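Local coordinates for protein metallocarboxypeptidase (Trypanosoma cruzi, PDB 3DWC) that probably releases C-terminal amino acids other than proline from peptides with broad specificity, as a metal-dependent carboxypeptidase of the M32 family, at residues B[19-23]-B[49-53]; B[26-30]-B[42-46]; B[66-70]-B[84-88]. All blocks are in the same frame, centred on the assembly; numbering follows the deposited sequence.

Interaction 1. Residues B[19-23]-B[49-53]; sequences YGHML and LQLHM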
loop_
_atom_site.group_PDB
_atom_site.type_symbol
_atom_site.label_atom_id
_atom_site.label_comp_id
_atom_site.label_asym_id
_atom_site.label_seq_id
_atom_site.Cartn_x
_atom_site.Cartn_y
_atom_site.Cartn_z
ATOM N N TYR B 19 12.173 6.265 -4.753
ATOM C CA TYR B 19 11.193 5.903 -5.761
ATOM C C TYR B 19 10.909 4.399 -5.693
ATOM O O TYR B 19 9.773 3.965 -5.887
ATOM C CB TYR B 19 11.691 6.266 -7.143
ATOM C CG TYR B 19 11.968 7.739 -7.423
ATOM C CD1 TYR B 19 11.132 8.741 -6.964
ATOM C CD2 TYR B 19 13.026 8.115 -8.260
ATOM C CE1 TYR B 19 11.363 10.129 -7.294
ATOM C CE2 TYR B 19 13.253 9.471 -8.600
ATOM C CZ TYR B 19 12.425 10.469 -8.086
ATOM O OH TYR B 19 12.660 11.818 -8.394
ATOM N N GLY B 20 11.936 3.606 -5.387
ATOM C CA GLY B 20 11.801 2.145 -5.269
ATOM C C GLY B 20 10.915 1.745 -4.115
ATOM O O GLY B 20 10.128 0.800 -4.220
ATOM N N HIS B 21 11.005 2.498 -3.018
ATOM C CA HIS B 21 10.054 2.355 -1.916
ATOM C C HIS B 21 8.587 2.350 -2.383
ATOM O O HIS B 21 7.833 1.438 -2.063
ATOM C CB HIS B 21 10.293 3.440 -0.914
ATOM C CG HIS B 21 9.334 3.445 0.233
ATOM N ND1 HIS B 21 9.668 2.966 1.492
ATOM C CD2 HIS B 21 8.082 3.957 0.339
ATOM C CE1 HIS B 21 8.640 3.154 2.305
ATOM N NE2 HIS B 21 7.667 3.748 1.632
ATOM N N MET B 22 8.198 3.362 -3.139
ATOM C CA MET B 22 6.851 3.411 -3.755
ATOM C C MET B 22 6.468 2.194 -4.585
ATOM O O MET B 22 5.384 1.640 -4.435
ATOM C CB MET B 22 6.746 4.660 -4.608
ATOM C CG MET B 22 6.844 5.971 -3.785
ATOM S SD MET B 22 5.437 6.090 -2.621
ATOM C CE MET B 22 5.735 7.600 -1.786
ATOM N N LEU B 23 7.367 1.773 -5.464
ATOM C CA LEU B 23 7.147 0.612 -6.316
ATOM C C LEU B 23 6.955 -0.677 -5.522
ATOM O O LEU B 23 6.079 -1.471 -5.801
ATOM C CB LEU B 23 8.357 0.411 -7.243
ATOM C CG LEU B 23 8.381 1.186 -8.548
ATOM C CD1 LEU B 23 9.550 0.676 -9.405
ATOM C CD2 LEU B 23 7.057 1.018 -9.257
ATOM N N LEU B 49 6.215 5.223 -12.916
ATOM C CA LEU B 49 7.318 5.378 -11.928
ATOM C C LEU B 49 8.584 4.576 -12.331
ATOM O O LEU B 49 9.703 5.071 -12.199
ATOM C CB LEU B 49 6.872 4.964 -10.526
ATOM C CG LEU B 49 7.332 5.810 -9.304
ATOM C CD1 LEU B 49 7.227 5.011 -8.035
ATOM C CD2 LEU B 49 8.727 6.387 -9.439
ATOM N N GLN B 50 8.401 3.354 -12.824
ATOM C CA GLN B 50 9.493 2.556 -13.397
ATOM C C GLN B 50 10.187 3.365 -14.478
ATOM O O GLN B 50 11.401 3.395 -14.511
ATOM C CB GLN B 50 9.007 1.206 -13.983
ATOM C CG GLN B 50 8.492 0.179 -12.942
ATOM C CD GLN B 50 7.635 -1.026 -13.505
ATOM O OE1 GLN B 50 7.359 -1.135 -14.694
ATOM N NE2 GLN B 50 7.211 -1.908 -12.601
ATOM N N LEU B 51 9.418 4.021 -15.352
ATOM C CA LEU B 51 9.979 4.876 -16.416
ATOM C C LEU B 51 10.928 5.950 -15.851
ATOM O O LEU B 51 12.068 6.118 -16.316
ATOM C CB LEU B 51 8.861 5.522 -17.217
ATOM C CG LEU B 51 9.104 6.049 -18.624
ATOM C CD1 LEU B 51 7.872 6.754 -19.128
ATOM C CD2 LEU B 51 10.244 7.004 -18.655
ATOM N N HIS B 52 10.472 6.648 -14.819
ATOM C CA HIS B 52 11.239 7.741 -14.236
ATOM C C HIS B 52 12.536 7.187 -13.647
ATOM O O HIS B 52 13.619 7.710 -13.892
ATOM C CB HIS B 52 10.405 8.491 -13.194
ATOM C CG HIS B 52 11.098 9.684 -12.606
ATOM N ND1 HIS B 52 11.572 10.719 -13.371
ATOM C CD2 HIS B 52 11.436 9.975 -11.325
ATOM C CE1 HIS B 52 12.166 11.604 -12.590
ATOM N NE2 HIS B 52 12.096 11.176 -11.342
ATOM N N MET B 53 12.439 6.087 -12.911
ATOM C CA MET B 53 13.639 5.451 -12.370
ATOM C C MET B 53 14.595 5.099 -13.497
ATOM O O MET B 53 15.791 5.340 -13.392
ATOM C CB MET B 53 13.283 4.220 -11.579
ATOM C CG MET B 53 12.421 4.533 -10.402
ATOM S SD MET B 53 12.016 3.090 -9.443
ATOM C CE MET B 53 13.628 2.616 -8.808
#
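The phenol ring of Y19 receives the edge of the H52 imidazole on one face, an offset edge-to-face stack with ring centroids 4.8 Å apart and planes at 68°. The setting is an antiparallel helical hairpin: helix 3-32 packs against helix 39-57, and the short axes run 10.2 Å apart. H52 CD2 leads, lying 3.3 Å from Y19 CE2, while the Y19 hydroxyl sits near the plane of the imidazole at its edge, its OH 3.1 Å from H52 NE2. L49 CD2 and M53 CG approach the phenol obliquely, close to its CB. The H52 ring reaches the phenol because its CG stands anti to the backbone N (chi1 -177°). The imidazole also lies at the dimer interface, where it stacks on H52 of the second subunit and packs on Y19 of that subunit.

Away from the rings the contact is made by leucine methyls and the M53 thioether. The L23 and M53 side chains run alongside each other in opposite senses, which brings L23 CD1 to 3.5 Å from M53 SD, and the same methyl rests against Q50 CG. The bend at the end of M53 (chi3 66°) carries its CE over the backbone of G20. L49 fills the middle with its two methyls divided: CD2 lies against Y19 CB, whereas CD1 presses on M22 CB at 3.5 Å, tighter than ordinary carbon-carbon packing.

Interaction 2. Residues B[26-30]-B[42-46]; sequences ADWDS and RGAAM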
loop_
_atom_site.group_PDB
_atom_site.type_symbol
_atom_site.label_atom_id
_atom_site.label_comp_id
_atom_site.label_asym_id
_atom_site.label_seq_id
_atom_site.Cartn_x
_atom_site.Cartn_y
_atom_site.Cartn_z
ATOM N N ALA B 26 3.604 -0.525 -3.788
ATOM C CA ALA B 26 2.581 -0.731 -4.837
ATOM C C ALA B 26 2.502 -2.198 -5.250
ATOM O O ALA B 26 1.424 -2.719 -5.488
ATOM C CB ALA B 26 2.881 0.156 -6.064
ATOM N N ASP B 27 3.646 -2.871 -5.297
ATOM C CA ASP B 27 3.675 -4.285 -5.709
ATOM C C ASP B 27 3.126 -5.142 -4.580
ATOM O O ASP B 27 2.285 -5.970 -4.801
ATOM C CB ASP B 27 5.072 -4.715 -6.127
ATOM C CG ASP B 27 5.090 -6.117 -6.711
ATOM O OD1 ASP B 27 4.400 -6.352 -7.736
ATOM O OD2 ASP B 27 5.705 -6.984 -6.110
ATOM N N TRP B 28 3.576 -4.902 -3.351
ATOM C CA TRP B 28 3.039 -5.615 -2.201
ATOM C C TRP B 28 1.511 -5.520 -2.126
ATOM O O TRP B 28 0.804 -6.544 -1.991
ATOM C CB TRP B 28 3.733 -5.141 -0.878
ATOM C CG TRP B 28 3.083 -5.716 0.337
ATOM C CD1 TRP B 28 3.365 -6.900 0.923
ATOM C CD2 TRP B 28 1.986 -5.142 1.079
ATOM N NE1 TRP B 28 2.500 -7.127 1.984
ATOM C CE2 TRP B 28 1.630 -6.065 2.082
ATOM C CE3 TRP B 28 1.209 -3.991 0.921
ATOM C CZ2 TRP B 28 0.591 -5.823 2.997
ATOM C CZ3 TRP B 28 0.141 -3.764 1.822
ATOM C CH2 TRP B 28 -0.155 -4.684 2.842
ATOM N N ASP B 29 0.983 -4.304 -2.300
ATOM C CA ASP B 29 -0.424 -4.039 -2.142
ATOM C C ASP B 29 -1.224 -4.681 -3.247
ATOM O O ASP B 29 -2.372 -5.136 -3.008
ATOM C CB ASP B 29 -0.613 -2.505 -2.090
ATOM C CG ASP B 29 -2.024 -2.093 -1.922
ATOM O OD1 ASP B 29 -2.429 -1.809 -0.789
ATOM O OD2 ASP B 29 -2.773 -2.085 -2.911
ATOM N N SER B 30 -0.677 -4.705 -4.469
ATOM C CA SER B 30 -1.409 -5.294 -5.596
ATOM C C SER B 30 -1.706 -6.779 -5.334
ATOM O O SER B 30 -2.664 -7.302 -5.844
ATOM C CB SER B 30 -0.658 -5.137 -6.935
ATOM O OG SER B 30 0.550 -5.868 -6.845
ATOM N N ARG B 42 -3.291 0.786 -11.031
ATOM C CA ARG B 42 -2.065 0.425 -10.354
ATOM C C ARG B 42 -0.931 0.089 -11.337
ATOM O O ARG B 42 0.209 0.466 -11.094
ATOM C CB ARG B 42 -2.293 -0.742 -9.361
ATOM C CG ARG B 42 -1.117 -1.356 -8.762
ATOM C CD ARG B 42 -0.375 -0.467 -7.755
ATOM N NE ARG B 42 -1.330 0.128 -6.814
ATOM C CZ ARG B 42 -1.837 -0.540 -5.781
ATOM N NH1 ARG B 42 -1.403 -1.761 -5.515
ATOM N NH2 ARG B 42 -2.758 0.024 -4.999
ATOM N N GLY B 43 -1.248 -0.593 -12.433
ATOM C CA GLY B 43 -0.203 -1.028 -13.385
ATOM C C GLY B 43 0.295 0.173 -14.153
ATOM O O GLY B 43 1.499 0.340 -14.285
ATOM N N ALA B 44 -0.624 1.052 -14.535
ATOM C CA ALA B 44 -0.287 2.347 -15.182
ATOM C C ALA B 44 0.642 3.212 -14.292
ATOM O O ALA B 44 1.643 3.815 -14.751
ATOM C CB ALA B 44 -1.552 3.062 -15.558
ATOM N N ALA B 45 0.388 3.193 -12.993
ATOM C CA ALA B 45 1.152 4.007 -12.053
ATOM C C ALA B 45 2.541 3.433 -11.831
ATOM O O ALA B 45 3.530 4.160 -11.829
ATOM C CB ALA B 45 0.392 4.134 -10.746
ATOM N N MET B 46 2.617 2.125 -11.616
ATOM C CA MET B 46 3.883 1.430 -11.530
ATOM C C MET B 46 4.756 1.620 -12.779
ATOM O O MET B 46 5.930 1.886 -12.660
ATOM C CB MET B 46 3.587 -0.049 -11.274
ATOM C CG MET B 46 3.104 -0.240 -9.832
ATOM S SD MET B 46 2.727 -1.926 -9.397
ATOM C CE MET B 46 4.348 -2.681 -9.313
#
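A26 meets both R42 and M46, its CB lying 3.7 Å from R42 CD and 3.8 Å from M46 CG. Its carbonyl oxygen already accepts the helical bond from S30 N, and R42 NH1 adds a weak, bent bond to A26 O at 3.0 Å. In this antiparallel helical hairpin A26 thus lends R42 both a methyl and a carbonyl. The D27 CB bond points away from the other helix, yet CB still touches M46 CE, brought there by the bend at the end of the methionine chain. D29 supplies the acidic partner. R42 presents NH1 and NH2 end-on, and both grip D29 OD2, each at 3.0 Å with an N-H...O angle of 144°. NH1 meets OD2 on its anti side, somewhat out of the carboxylate plane, and NH2 comes from well above that plane, both from the same face; carboxylate and guanidinium are 64° apart. Two successive bends in the R42 chain, the first at chi2 (70°), curl it along A26 to reach that oxygen. At S30, CB packs on NH1, while OG bonds back to D27 O at 2.7 Å.

Across the dimer interface, D29 OD1 forms a salt bridge with R248 of the second subunit, and R42 NE bonds to H21 NE2 there. The pairing therefore sits where helices 3-32 and 39-57 meet the second subunit, while W28 makes a cation-pi contact with R248 of strand 246-251 in its own chain.

Interaction 3. Residues B[66-70]-B[84-88]; sequences IEEAE and LREMR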
loop_
_atom_site.group_PDB
_atom_site.type_symbol
_atom_site.label_atom_id
_atom_site.label_comp_id
_atom_site.label_asym_id
_atom_site.label_seq_id
_atom_site.Cartn_x
_atom_site.Cartn_y
_atom_site.Cartn_z
ATOM N N ILE B 66 30.122 8.267 -12.753
ATOM C CA ILE B 66 30.762 7.023 -12.387
ATOM C C ILE B 66 32.224 7.022 -12.849
ATOM O O ILE B 66 33.118 6.643 -12.098
ATOM C CB ILE B 66 30.006 5.782 -12.960
ATOM C CG1 ILE B 66 28.627 5.604 -12.306
ATOM C CG2 ILE B 66 30.782 4.525 -12.705
ATOM C CD1 ILE B 66 27.843 4.440 -12.891
ATOM N N GLU B 67 32.459 7.449 -14.081
ATOM C CA GLU B 67 33.820 7.550 -14.632
ATOM C C GLU B 67 34.734 8.524 -13.871
ATOM O O GLU B 67 35.871 8.179 -13.571
ATOM C CB GLU B 67 33.767 7.889 -16.123
ATOM C CG GLU B 67 33.285 6.699 -16.955
ATOM C CD GLU B 67 33.177 6.977 -18.450
ATOM O OE1 GLU B 67 32.845 6.027 -19.180
ATOM O OE2 GLU B 67 33.415 8.123 -18.904
ATOM N N GLU B 68 34.254 9.715 -13.533
ATOM C CA GLU B 68 35.057 10.604 -12.698
ATOM C C GLU B 68 35.357 10.016 -11.327
ATOM O O GLU B 68 36.470 10.151 -10.822
ATOM C CB GLU B 68 34.420 11.974 -12.517
ATOM C CG GLU B 68 34.391 12.842 -13.768
ATOM C CD GLU B 68 35.767 13.107 -14.393
ATOM O OE1 GLU B 68 35.793 13.561 -15.556
ATOM O OE2 GLU B 68 36.816 12.871 -13.747
ATOM N N ALA B 69 34.376 9.369 -10.720
ATOM C CA ALA B 69 34.560 8.807 -9.387
ATOM C C ALA B 69 35.572 7.669 -9.397
ATOM O O ALA B 69 36.285 7.470 -8.414
ATOM C CB ALA B 69 33.227 8.330 -8.794
ATOM N N GLU B 70 35.617 6.930 -10.506
ATOM C CA GLU B 70 36.460 5.743 -10.617
ATOM C C GLU B 70 37.939 6.054 -10.876
ATOM O O GLU B 70 38.802 5.218 -10.609
ATOM C CB GLU B 70 35.943 4.812 -11.720
ATOM C CG GLU B 70 34.676 4.081 -11.368
ATOM C CD GLU B 70 34.222 3.134 -12.451
ATOM O OE1 GLU B 70 34.555 3.329 -13.629
ATOM O OE2 GLU B 70 33.500 2.186 -12.124
ATOM N N LEU B 84 30.701 2.176 -4.845
ATOM C CA LEU B 84 30.895 2.629 -6.228
ATOM C C LEU B 84 30.852 1.451 -7.210
ATOM O O LEU B 84 30.296 1.562 -8.300
ATOM C CB LEU B 84 32.202 3.421 -6.383
ATOM C CG LEU B 84 32.506 4.068 -7.741
ATOM C CD1 LEU B 84 31.355 4.939 -8.252
ATOM C CD2 LEU B 84 33.823 4.875 -7.664
ATOM N N ARG B 85 31.448 0.320 -6.818
ATOM C CA ARG B 85 31.316 -0.942 -7.582
ATOM C C ARG B 85 29.844 -1.357 -7.767
ATOM O O ARG B 85 29.434 -1.754 -8.851
ATOM C CB ARG B 85 32.066 -2.078 -6.876
ATOM C CG ARG B 85 32.153 -3.382 -7.662
ATOM C CD ARG B 85 32.733 -4.504 -6.798
ATOM N NE ARG B 85 31.882 -4.764 -5.639
ATOM C CZ ARG B 85 32.305 -5.110 -4.425
ATOM N NH1 ARG B 85 33.587 -5.246 -4.154
ATOM N NH2 ARG B 85 31.413 -5.309 -3.466
ATOM N N GLU B 86 29.057 -1.271 -6.698
ATOM C CA GLU B 86 27.676 -1.696 -6.782
ATOM C C GLU B 86 26.850 -0.707 -7.607
ATOM O O GLU B 86 25.929 -1.118 -8.304
ATOM C CB GLU B 86 27.105 -1.955 -5.401
ATOM C CG GLU B 86 27.813 -3.061 -4.688
ATOM C CD GLU B 86 27.887 -4.368 -5.486
ATOM O OE1 GLU B 86 26.874 -4.757 -6.085
ATOM O OE2 GLU B 86 28.954 -5.012 -5.472
ATOM N N MET B 87 27.204 0.582 -7.555
ATOM C CA MET B 87 26.571 1.588 -8.402
ATOM C C MET B 87 26.776 1.313 -9.885
ATOM O O MET B 87 25.844 1.404 -10.659
ATOM C CB MET B 87 27.147 2.988 -8.107
ATOM C CG MET B 87 26.752 3.587 -6.781
ATOM S SD MET B 87 27.663 5.099 -6.458
ATOM C CE MET B 87 26.654 5.786 -5.112
ATOM N N ARG B 88 28.022 1.053 -10.293
ATOM C CA ARG B 88 28.309 0.685 -11.687
ATOM C C ARG B 88 27.508 -0.520 -12.128
ATOM O O ARG B 88 26.968 -0.533 -13.231
ATOM C CB ARG B 88 29.792 0.377 -11.905
ATOM C CG ARG B 88 30.082 -0.229 -13.268
ATOM C CD ARG B 88 31.571 -0.301 -13.578
ATOM N NE ARG B 88 32.079 0.978 -14.060
ATOM C CZ ARG B 88 32.057 1.351 -15.333
ATOM N NH1 ARG B 88 32.562 2.526 -15.670
ATOM N NH2 ARG B 88 31.527 0.562 -16.271
#
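E70 and R88 join helices 60-71 and 78-95 through a side-on, two-bond salt bridge, each carboxylate oxygen taking one nitrogen. R88 NE gives the shorter bond, 2.7 Å to E70 OE2 at an angle of 158°, and NH1 reaches OE1 at 3.0 Å. Both oxygens are met on their syn sides, and the carboxylate and guanidinium lie nearly coplanar, 19° apart, a pairing that fixes the rotation of both groups. A bend at chi3 of R88 (-81°) swings its guanidinium round to meet the extended glutamate.

Next to this bridge the contact turns apolar. L84 CD2 packs 3.7 Å from A69 CB and also touches E70 CG, supporting the stem of the glutamate. I66 flanks R88, its CG2 obliquely placed 4.0 Å from NH1 and its CD1 against CA. Farther out, E92 holds R88 NH2 in a second salt bridge, so that acidic groups from both helices secure the arginine.

The two helices form an antiparallel hairpin, their short axes 10.9 Å apart. Helix 3-32 lies alongside, with L9 touching both I66 and M87, and F13 packing on M87.

Overall arrangement
From the N terminus, helix 3-32 runs through 19-23 and then 26-30 before the chain turns back into helix 39-57. Interaction 2 closes the inner loop, 26-30 to 42-46, and interaction 1 the wider one, 19-23 to 49-53; nested in this way, they are successive levels of one helical hairpin. Their centres are 10 Å apart, they touch through L23 CD2 and M46 O, and both border the second subunit. Interaction 3 follows in series, closing the next hairpin, 60-71 with 78-95, about 11 Å from interaction 1 at the nearest atoms. Helix 3-32 links the hairpins, packing against both 39-57 and the second pair.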